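PDB 5UGR: malyl-CoA lyase/beta-methylmalyl-CoA lyase from Methylobacterium extorquens, which is a magnesium-binding enzyme of the HpcH/HpaI aldolase/citrate lyase family, built on a TIM barrel and assembled as a hexamer. Local coordinates for residues D167-T172 against D204-A209; L143-V148 against M161-A166; G237-A242 against N265-P270. All coordinates share one frame; numbering follows the deposited sequence. Where two conformers were deposited one is given.

Interaction 1: residues D167-T172 against D204-A209; sequences DYAAST and DPWLFA. With MG (magnesium ion), chain B.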
loop_
_atom_site.group_PDB
_atom_site.type_symbol
_atom_site.label_atom_id
_atom_site.label_comp_id
_atom_site.label_asym_id
_atom_site.label_seq_id
_atom_site.Cartn_x
_atom_site.Cartn_y
_atom_site.Cartn_z
ATOM N N ASP A 167 19.399 15.411 17.059
ATOM C CA ASP A 167 18.730 14.135 17.359
ATOM C C ASP A 167 18.744 13.179 16.172
ATOM O O ASP A 167 18.871 11.946 16.342
ATOM C CB ASP A 167 17.385 14.313 18.067
ATOM C CG ASP A 167 17.566 14.714 19.542
ATOM O OD1 ASP A 167 18.646 14.474 20.101
ATOM O OD2 ASP A 167 16.589 15.181 20.145
ATOM N N TYR A 168 18.688 13.747 14.962
ATOM C CA TYR A 168 18.836 12.919 13.782
ATOM C C TYR A 168 20.233 12.294 13.716
ATOM O O TYR A 168 20.379 11.089 13.425
ATOM C CB TYR A 168 18.546 13.723 12.515
ATOM C CG TYR A 168 18.789 13.002 11.236
ATOM C CD1 TYR A 168 17.845 12.151 10.720
ATOM C CD2 TYR A 168 19.965 13.177 10.538
ATOM C CE1 TYR A 168 18.046 11.498 9.519
ATOM C CE2 TYR A 168 20.198 12.506 9.324
ATOM C CZ TYR A 168 19.234 11.669 8.828
ATOM O OH TYR A 168 19.408 11.022 7.629
ATOM N N ALA A 169 21.251 13.107 13.979
ATOM C CA ALA A 169 22.623 12.588 14.041
ATOM C C ALA A 169 22.730 11.453 15.048
ATOM O O ALA A 169 23.334 10.435 14.784
ATOM C CB ALA A 169 23.568 13.738 14.362
ATOM N N ALA A 170 22.130 11.646 16.235
ATOM C CA ALA A 170 22.201 10.593 17.251
ATOM C C ALA A 170 21.540 9.297 16.778
ATOM O O ALA A 170 22.049 8.199 16.954
ATOM C CB ALA A 170 21.589 11.074 18.555
ATOM N N SER A 171 20.392 9.443 16.133
ATOM C CA SER A 171 19.616 8.311 15.642
ATOM C C SER A 171 20.369 7.547 14.542
ATOM O O SER A 171 20.260 6.325 14.434
ATOM C CB SER A 171 18.245 8.795 15.102
ATOM O OG SER A 171 17.449 7.732 14.650
ATOM N N THR A 172 21.091 8.283 13.703
ATOM C CA THR A 172 21.824 7.651 12.598
ATOM C C THR A 172 23.231 7.186 13.006
ATOM O O THR A 172 23.932 6.505 12.238
ATOM C CB THR A 172 21.913 8.555 11.349
ATOM O OG1 THR A 172 22.473 9.829 11.681
ATOM C CG2 THR A 172 20.541 8.727 10.656
ATOM N N ASP A 204 28.316 18.002 2.435
ATOM C CA ASP A 204 27.264 18.426 3.373
ATOM C C ASP A 204 26.660 17.184 4.011
ATOM O O ASP A 204 25.881 16.488 3.376
ATOM C CB ASP A 204 26.215 19.223 2.609
ATOM C CG ASP A 204 25.085 19.737 3.469
ATOM O OD1 ASP A 204 24.983 19.367 4.646
ATOM O OD2 ASP A 204 24.279 20.521 2.912
ATOM N N PRO A 205 26.921 16.952 5.318
ATOM C CA PRO A 205 26.421 15.732 5.960
ATOM C C PRO A 205 24.910 15.672 6.082
ATOM O O PRO A 205 24.361 14.597 6.324
ATOM C CB PRO A 205 27.048 15.757 7.349
ATOM C CG PRO A 205 27.547 17.099 7.523
ATOM C CD PRO A 205 27.663 17.812 6.231
ATOM N N TRP A 206 24.248 16.816 5.942
ATOM C CA TRP A 206 22.799 16.898 6.104
ATOM C C TRP A 206 22.056 17.087 4.785
ATOM O O TRP A 206 20.833 17.264 4.801
ATOM C CB TRP A 206 22.415 17.989 7.128
ATOM C CG TRP A 206 23.342 18.063 8.298
ATOM C CD1 TRP A 206 24.185 19.106 8.611
ATOM C CD2 TRP A 206 23.646 17.001 9.224
ATOM N NE1 TRP A 206 24.929 18.770 9.707
ATOM C CE2 TRP A 206 24.630 17.486 10.100
ATOM C CE3 TRP A 206 23.126 15.732 9.440
ATOM C CZ2 TRP A 206 25.171 16.690 11.119
ATOM C CZ3 TRP A 206 23.686 14.955 10.448
ATOM C CH2 TRP A 206 24.687 15.441 11.255
ATOM N N LEU A 207 22.768 17.038 3.653
ATOM C CA LEU A 207 22.156 17.259 2.331
ATOM C C LEU A 207 21.017 16.291 2.104
ATOM O O LEU A 207 19.906 16.688 1.704
ATOM C CB LEU A 207 23.225 17.133 1.235
ATOM C CG LEU A 207 22.775 17.420 -0.191
ATOM C CD1 LEU A 207 23.971 17.887 -1.018
ATOM C CD2 LEU A 207 22.075 16.243 -0.852
ATOM N N PHE A 208 21.259 14.997 2.334
ATOM C CA PHE A 208 20.207 14.032 2.081
ATOM C C PHE A 208 18.951 14.269 2.910
ATOM O O PHE A 208 17.823 14.357 2.401
ATOM C CB PHE A 208 20.751 12.602 2.248
ATOM C CG PHE A 208 19.696 11.540 1.955
ATOM C CD1 PHE A 208 18.822 11.073 2.958
ATOM C CD2 PHE A 208 19.540 11.063 0.685
ATOM C CE1 PHE A 208 17.880 10.120 2.687
ATOM C CE2 PHE A 208 18.571 10.116 0.406
ATOM C CZ PHE A 208 17.746 9.628 1.401
ATOM N N ALA A 209 19.169 14.416 4.206
ATOM C CA ALA A 209 18.090 14.652 5.138
ATOM C C ALA A 209 17.292 15.905 4.819
ATOM O O ALA A 209 16.049 15.897 4.774
ATOM C CB ALA A 209 18.634 14.731 6.557
HETATM MG MG MG B . 14.794 16.092 20.102
HETATM O O HOH W 1 15.492 17.782 19.128
HETATM O O HOH W 2 14.061 14.472 21.265
HETATM O O HOH W 3 12.918 16.931 20.192
#
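Two different first torsions bring Tyr168 and Trp206 together. In Tyr168, CG stands anti to the backbone nitrogen (chi1 175°) and the ring reaches out of helix 165-172; in Trp206, CG lies anti to the carbonyl carbon (chi1 -38°), which swings the indole toward that helix. The two aromatic side chains run antiparallel past one another rather than stacking: Trp206 CZ3 sits at the edge of the phenol ring, near its plane, 4.1 Å from Tyr168 CD2. Ala169 supplies a second apolar touch, its CB 3.7 Å from Trp206 CH2. Thr172 CG2 lies over one face of the Tyr168 ring, offset toward the rim, and Ala209 CB makes an off-centre CH-pi contact, 4.2 Å from the ring centroid.

The indole is itself supported from within its own segment by Pro205 CB, 4.0 Å above the ring plane and over its centre. Separately, an Asx turn fixes the backbone at Trp206 just ahead of helix 207-220: Trp206 N donates to Asp204 OD1 at 3.0 Å, meeting that oxygen from above the carboxylate plane, by 43°. Trp206 NE1 is satisfied by Gly181 O, and Asp204 OD2 pairs with Arg244.

One residue before Tyr168, Asp167 OD2 binds magnesium at 2.0 Å; three waters, Glu140 and Asp45 complete six ligands, and Asp167 OD1 salt-bridges Arg301 of the second subunit. The chemistry is thus divided: with no hydrogen bond between the segments, buried apolar contact packs the helix that also carries the magnesium ligand Asp167.

Interaction 2: residues L143-V148 against M161-A166; sequences LGMANV and MSFGVA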
loop_
_atom_site.group_PDB
_atom_site.type_symbol
_atom_site.label_atom_id
_atom_site.label_comp_id
_atom_site.label_asym_id
_atom_site.label_seq_id
_atom_site.Cartn_x
_atom_site.Cartn_y
_atom_site.Cartn_z
ATOM N N LEU A 143 13.820 6.805 11.732
ATOM C CA LEU A 143 12.453 6.308 11.486
ATOM C C LEU A 143 11.580 7.350 10.857
ATOM O O LEU A 143 10.875 7.066 9.853
ATOM C CB LEU A 143 11.789 5.764 12.769
ATOM C CG LEU A 143 10.402 5.074 12.650
ATOM C CD1 LEU A 143 10.432 3.847 11.759
ATOM C CD2 LEU A 143 9.854 4.773 14.032
ATOM N N GLY A 144 11.566 8.554 11.430
ATOM C CA GLY A 144 10.775 9.611 10.836
ATOM C C GLY A 144 11.238 9.965 9.423
ATOM O O GLY A 144 10.418 10.199 8.519
ATOM N N MET A 145 12.566 10.018 9.219
ATOM C CA MET A 145 13.072 10.309 7.884
ATOM C C MET A 145 12.637 9.250 6.880
ATOM O O MET A 145 12.333 9.563 5.726
ATOM C CB MET A 145 14.593 10.433 7.928
ATOM C CG MET A 145 15.205 10.915 6.652
ATOM S SD MET A 145 14.697 12.573 6.094
ATOM C CE MET A 145 15.411 13.592 7.373
ATOM N N ALA A 146 12.639 7.987 7.292
ATOM C CA ALA A 146 12.210 6.885 6.410
ATOM C C ALA A 146 10.721 6.902 6.030
ATOM O O ALA A 146 10.314 6.280 5.042
ATOM C CB ALA A 146 12.548 5.574 7.076
ATOM N N ASN A 147 9.903 7.664 6.800
ATOM C CA ASN A 147 8.486 7.765 6.619
ATOM C C ASN A 147 8.032 9.204 6.352
ATOM O O ASN A 147 6.837 9.503 6.449
ATOM C CB ASN A 147 7.752 7.167 7.827
ATOM C CG ASN A 147 7.971 5.682 7.913
ATOM O OD1 ASN A 147 7.429 4.940 7.097
ATOM N ND2 ASN A 147 8.737 5.253 8.843
ATOM N N VAL A 148 8.966 10.084 5.952
ATOM C CA VAL A 148 8.641 11.509 5.960
ATOM C C VAL A 148 7.555 11.894 4.974
ATOM O O VAL A 148 6.730 12.774 5.262
ATOM C CB VAL A 148 9.921 12.357 5.782
ATOM C CG1 VAL A 148 10.600 12.176 4.441
ATOM C CG2 VAL A 148 9.683 13.818 6.136
ATOM N N MET A 161 7.377 21.108 9.050
ATOM C CA MET A 161 8.279 20.085 9.583
ATOM C C MET A 161 9.604 20.764 9.907
ATOM O O MET A 161 10.097 21.568 9.090
ATOM C CB MET A 161 8.534 18.940 8.579
ATOM C CG MET A 161 7.323 18.422 7.828
ATOM S SD MET A 161 7.659 17.014 6.714
ATOM C CE MET A 161 6.605 15.899 7.601
ATOM N N SER A 162 10.153 20.416 11.090
ATOM C CA SER A 162 11.483 20.862 11.451
ATOM C C SER A 162 12.463 19.692 11.384
ATOM O O SER A 162 12.134 18.611 11.864
ATOM C CB SER A 162 11.525 21.420 12.869
ATOM O OG SER A 162 10.956 22.733 12.972
ATOM N N PHE A 163 13.665 19.961 10.810
ATOM C CA PHE A 163 14.752 18.993 10.769
ATOM C C PHE A 163 15.550 19.096 12.041
ATOM O O PHE A 163 16.341 20.023 12.229
ATOM C CB PHE A 163 15.578 19.189 9.537
ATOM C CG PHE A 163 16.792 18.343 9.492
ATOM C CD1 PHE A 163 16.685 16.982 9.686
ATOM C CD2 PHE A 163 18.070 18.922 9.362
ATOM C CE1 PHE A 163 17.842 16.193 9.698
ATOM C CE2 PHE A 163 19.213 18.121 9.342
ATOM C CZ PHE A 163 19.095 16.784 9.540
ATOM N N GLY A 164 15.368 18.100 12.927
ATOM C CA GLY A 164 16.084 18.067 14.206
ATOM C C GLY A 164 17.452 17.466 14.048
ATOM O O GLY A 164 17.666 16.274 14.332
ATOM N N VAL A 165 18.397 18.276 13.600
ATOM C CA VAL A 165 19.710 17.777 13.171
ATOM C C VAL A 165 20.479 17.008 14.238
ATOM O O VAL A 165 21.129 16.012 13.921
ATOM C CB VAL A 165 20.546 18.908 12.510
ATOM C CG1 VAL A 165 20.883 19.995 13.526
ATOM C CG2 VAL A 165 21.808 18.328 11.856
ATOM N N ALA A 166 20.462 17.478 15.479
ATOM C CA ALA A 166 21.287 16.796 16.494
ATOM C C ALA A 166 20.722 15.446 16.895
ATOM O O ALA A 166 21.446 14.409 17.021
ATOM C CB ALA A 166 21.467 17.689 17.719
#
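At Met145-Phe163 and again at Val148-Met161 the CA atoms stand 9.3 Å apart, a spacing that leaves the meeting of helix and strand mainly to side chains. The closer pair is Val148 with Met161. Val148 turns CG2 anti to its backbone nitrogen, which puts CG1 in the position between nitrogen and carbonyl carbon, and it is CG2 that meets Met161 SD at 3.8 Å. The Met161 chain runs extended through chi2 and then bends at chi3 (117°), bringing CE to 4.0 Å from Val148 CG2. Since Met161 was modelled in two conformers, the finer details of this thioether contact remain doubtful.

The second pair is looser. Met145 CE reaches obliquely to Phe163 CE1 at 4.3 Å, and one face of the same ring carries Val165 CA, offset toward the rim. The kink at Gly164, the centre of an inverse gamma turn, comes as the strand gives way to helix 165-172.

Beside the packing, Asn147 ND2 donates to Leu143 O at 3.0 Å, tilted 30° from the carbonyl plane; ND2 also bonds Tyr220 OH of the second subunit.

The contact lies inside a beta-alpha-beta crossover of the TIM barrel: helices 142-146 and 148-151 link the adjacent parallel strands 134-139 and 158-163 and pack on the outside of the latter. Ser162 faces the other way, hydrogen-bonding Glu136 and Trp254, while strand 158-163 is held by backbone bonds between strands 134-139 and 223-226, and helix 207-220 adjoins the apolar side chains.

Interaction 3: residues G237-A242 against N265-P270; sequences GYTSAA and NEVFTP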
loop_
_atom_site.group_PDB
_atom_site.type_symbol
_atom_site.label_atom_id
_atom_site.label_comp_id
_atom_site.label_asym_id
_atom_site.label_seq_id
_atom_site.Cartn_x
_atom_site.Cartn_y
_atom_site.Cartn_z
ATOM N N GLY A 237 29.224 30.735 10.770
ATOM C CA GLY A 237 28.790 29.387 10.521
ATOM C C GLY A 237 27.265 29.239 10.538
ATOM O O GLY A 237 26.684 28.498 9.720
ATOM N N TYR A 238 26.593 29.930 11.459
ATOM C CA TYR A 238 25.130 29.919 11.492
ATOM C C TYR A 238 24.605 30.437 10.173
ATOM O O TYR A 238 23.690 29.816 9.566
ATOM C CB TYR A 238 24.582 30.757 12.646
ATOM C CG TYR A 238 23.099 30.721 12.761
ATOM C CD1 TYR A 238 22.275 31.542 11.982
ATOM C CD2 TYR A 238 22.469 29.826 13.617
ATOM C CE1 TYR A 238 20.885 31.458 12.063
ATOM C CE2 TYR A 238 21.074 29.748 13.687
ATOM C CZ TYR A 238 20.291 30.564 12.931
ATOM O OH TYR A 238 18.913 30.460 12.982
ATOM N N THR A 239 25.113 31.600 9.755
ATOM C CA THR A 239 24.629 32.263 8.554
ATOM C C THR A 239 24.884 31.387 7.321
ATOM O O THR A 239 24.027 31.270 6.436
ATOM C CB THR A 239 25.263 33.645 8.398
ATOM O OG1 THR A 239 24.797 34.464 9.483
ATOM C CG2 THR A 239 24.855 34.298 7.114
ATOM N N SER A 240 26.055 30.739 7.254
ATOM C CA SER A 240 26.321 29.822 6.157
ATOM C C SER A 240 25.298 28.676 6.123
ATOM O O SER A 240 24.734 28.354 5.074
ATOM C CB SER A 240 27.750 29.254 6.246
ATOM O OG SER A 240 27.928 28.162 5.370
ATOM N N ALA A 241 25.054 28.052 7.262
ATOM C CA ALA A 241 24.095 26.962 7.336
ATOM C C ALA A 241 22.684 27.424 6.924
ATOM O O ALA A 241 21.964 26.724 6.195
ATOM C CB ALA A 241 24.035 26.388 8.750
ATOM N N ALA A 242 22.299 28.609 7.417
ATOM C CA ALA A 242 20.995 29.179 7.083
ATOM C C ALA A 242 20.877 29.481 5.597
ATOM O O ALA A 242 19.831 29.136 5.001
ATOM C CB ALA A 242 20.743 30.423 7.906
ATOM N N ASN A 265 16.124 35.834 10.842
ATOM C CA ASN A 265 15.217 36.764 10.201
ATOM C C ASN A 265 15.764 37.382 8.941
ATOM O O ASN A 265 15.023 37.589 7.953
ATOM C CB ASN A 265 14.776 37.831 11.175
ATOM C CG ASN A 265 13.741 37.305 12.204
ATOM O OD1 ASN A 265 13.129 36.261 12.032
ATOM N ND2 ASN A 265 13.567 38.040 13.290
ATOM N N GLU A 266 17.049 37.725 8.962
ATOM C CA GLU A 266 17.645 38.363 7.784
ATOM C C GLU A 266 17.737 37.377 6.606
ATOM O O GLU A 266 17.396 37.716 5.474
ATOM C CB GLU A 266 19.057 38.867 8.109
ATOM C CG GLU A 266 19.750 39.483 6.882
ATOM C CD GLU A 266 20.829 40.519 7.238
ATOM O OE1 GLU A 266 21.755 40.182 8.020
ATOM O OE2 GLU A 266 20.744 41.672 6.722
ATOM N N VAL A 267 18.201 36.141 6.875
ATOM C CA VAL A 267 18.439 35.203 5.788
ATOM C C VAL A 267 17.130 34.797 5.116
ATOM O O VAL A 267 17.088 34.731 3.872
ATOM C CB VAL A 267 19.166 33.952 6.315
ATOM C CG1 VAL A 267 19.106 32.810 5.314
ATOM C CG2 VAL A 267 20.603 34.302 6.632
ATOM N N PHE A 268 16.067 34.555 5.907
ATOM C CA PHE A 268 14.840 33.976 5.379
ATOM C C PHE A 268 13.769 35.005 4.982
ATOM O O PHE A 268 12.651 34.630 4.607
ATOM C CB PHE A 268 14.269 32.943 6.363
ATOM C CG PHE A 268 15.157 31.738 6.548
ATOM C CD1 PHE A 268 15.166 30.729 5.603
ATOM C CD2 PHE A 268 16.014 31.642 7.600
ATOM C CE1 PHE A 268 15.986 29.627 5.766
ATOM C CE2 PHE A 268 16.834 30.548 7.767
ATOM C CZ PHE A 268 16.857 29.544 6.827
ATOM N N THR A 269 14.105 36.295 5.060
ATOM C CA THR A 269 13.279 37.311 4.413
ATOM C C THR A 269 13.266 37.013 2.889
ATOM O O THR A 269 14.312 36.882 2.289
ATOM C CB THR A 269 13.854 38.666 4.750
ATOM O OG1 THR A 269 13.648 38.898 6.152
ATOM C CG2 THR A 269 13.119 39.780 3.976
ATOM N N PRO A 270 12.080 36.954 2.255
ATOM C CA PRO A 270 12.090 36.742 0.785
ATOM C C PRO A 270 12.691 37.927 0.035
ATOM O O PRO A 270 12.625 39.057 0.533
ATOM C CB PRO A 270 10.608 36.557 0.432
ATOM C CG PRO A 270 9.850 37.089 1.593
ATOM C CD PRO A 270 10.725 36.989 2.802
#
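Close to Val267 and Phe268, which pack on Ala242, the carbonyl oxygen of Asn265 is gripped twice by one residue: Thr269 OG1 donates to Asn265 O at 2.6 Å, with a C=O...donor angle of 159°, and Thr269 N adds a weak bond to it. The hydroxyl in turn is bonded to Arg15 NH1. Val267 belongs to helix 259-268, which follows the last strand of the TIM barrel and packs on its predecessor in the outer layer, helix 235-248.

The helices come near each other where Ala242 faces Val267, their CA atoms 6.7 Å apart. The small methyl of Ala242 allows two larger side chains to converge on it: CB lies 3.9 Å from Val267 CG1 and likewise 3.9 Å from Phe268 CE2. Val267 holds CG1 anti to its backbone nitrogen (chi1 165°), a placement that also lays this methyl 3.9 Å above the centre of the Phe268 ring. Its other branch, Val267 CG2, lies beside Ala242 CB and also touches Thr239 CG2 at 4.3 Å, while Thr239 OG1 turns back to Pro235 O of its own helix region.

Lys253 of strand 252-255 touches both Ala242 and Phe268, and Val267 O accepts from Arg175 of the third subunit. The Phe268 ring ends against the backbone, where CZ approaches Ala242 O obliquely at 3.5 Å.

In the fold
All three contacts are largely buried and apolar, and none has a hydrogen bond across its segments. Interactions 1 and 2 form one continuous region: their centres are 9 Å apart, they share helix 165-172, and Ala209 CB meets Met145 CE at 3.5 Å. Interaction 2 is nearest the chain's centre, joining barrel strand to covering helix through methionines with a valine and a phenylalanine; interaction 1, farther out, is distinguished by its tyrosine-tryptophan pair and adjoins the magnesium site. Interaction 3 stands apart, about 20 Å from interaction 1 between centres, and joins helix to helix through an alanine meeting a valine and a phenylalanine. Interactions 1 and 2 both touch the second subunit, interactions 1 and 3 the third.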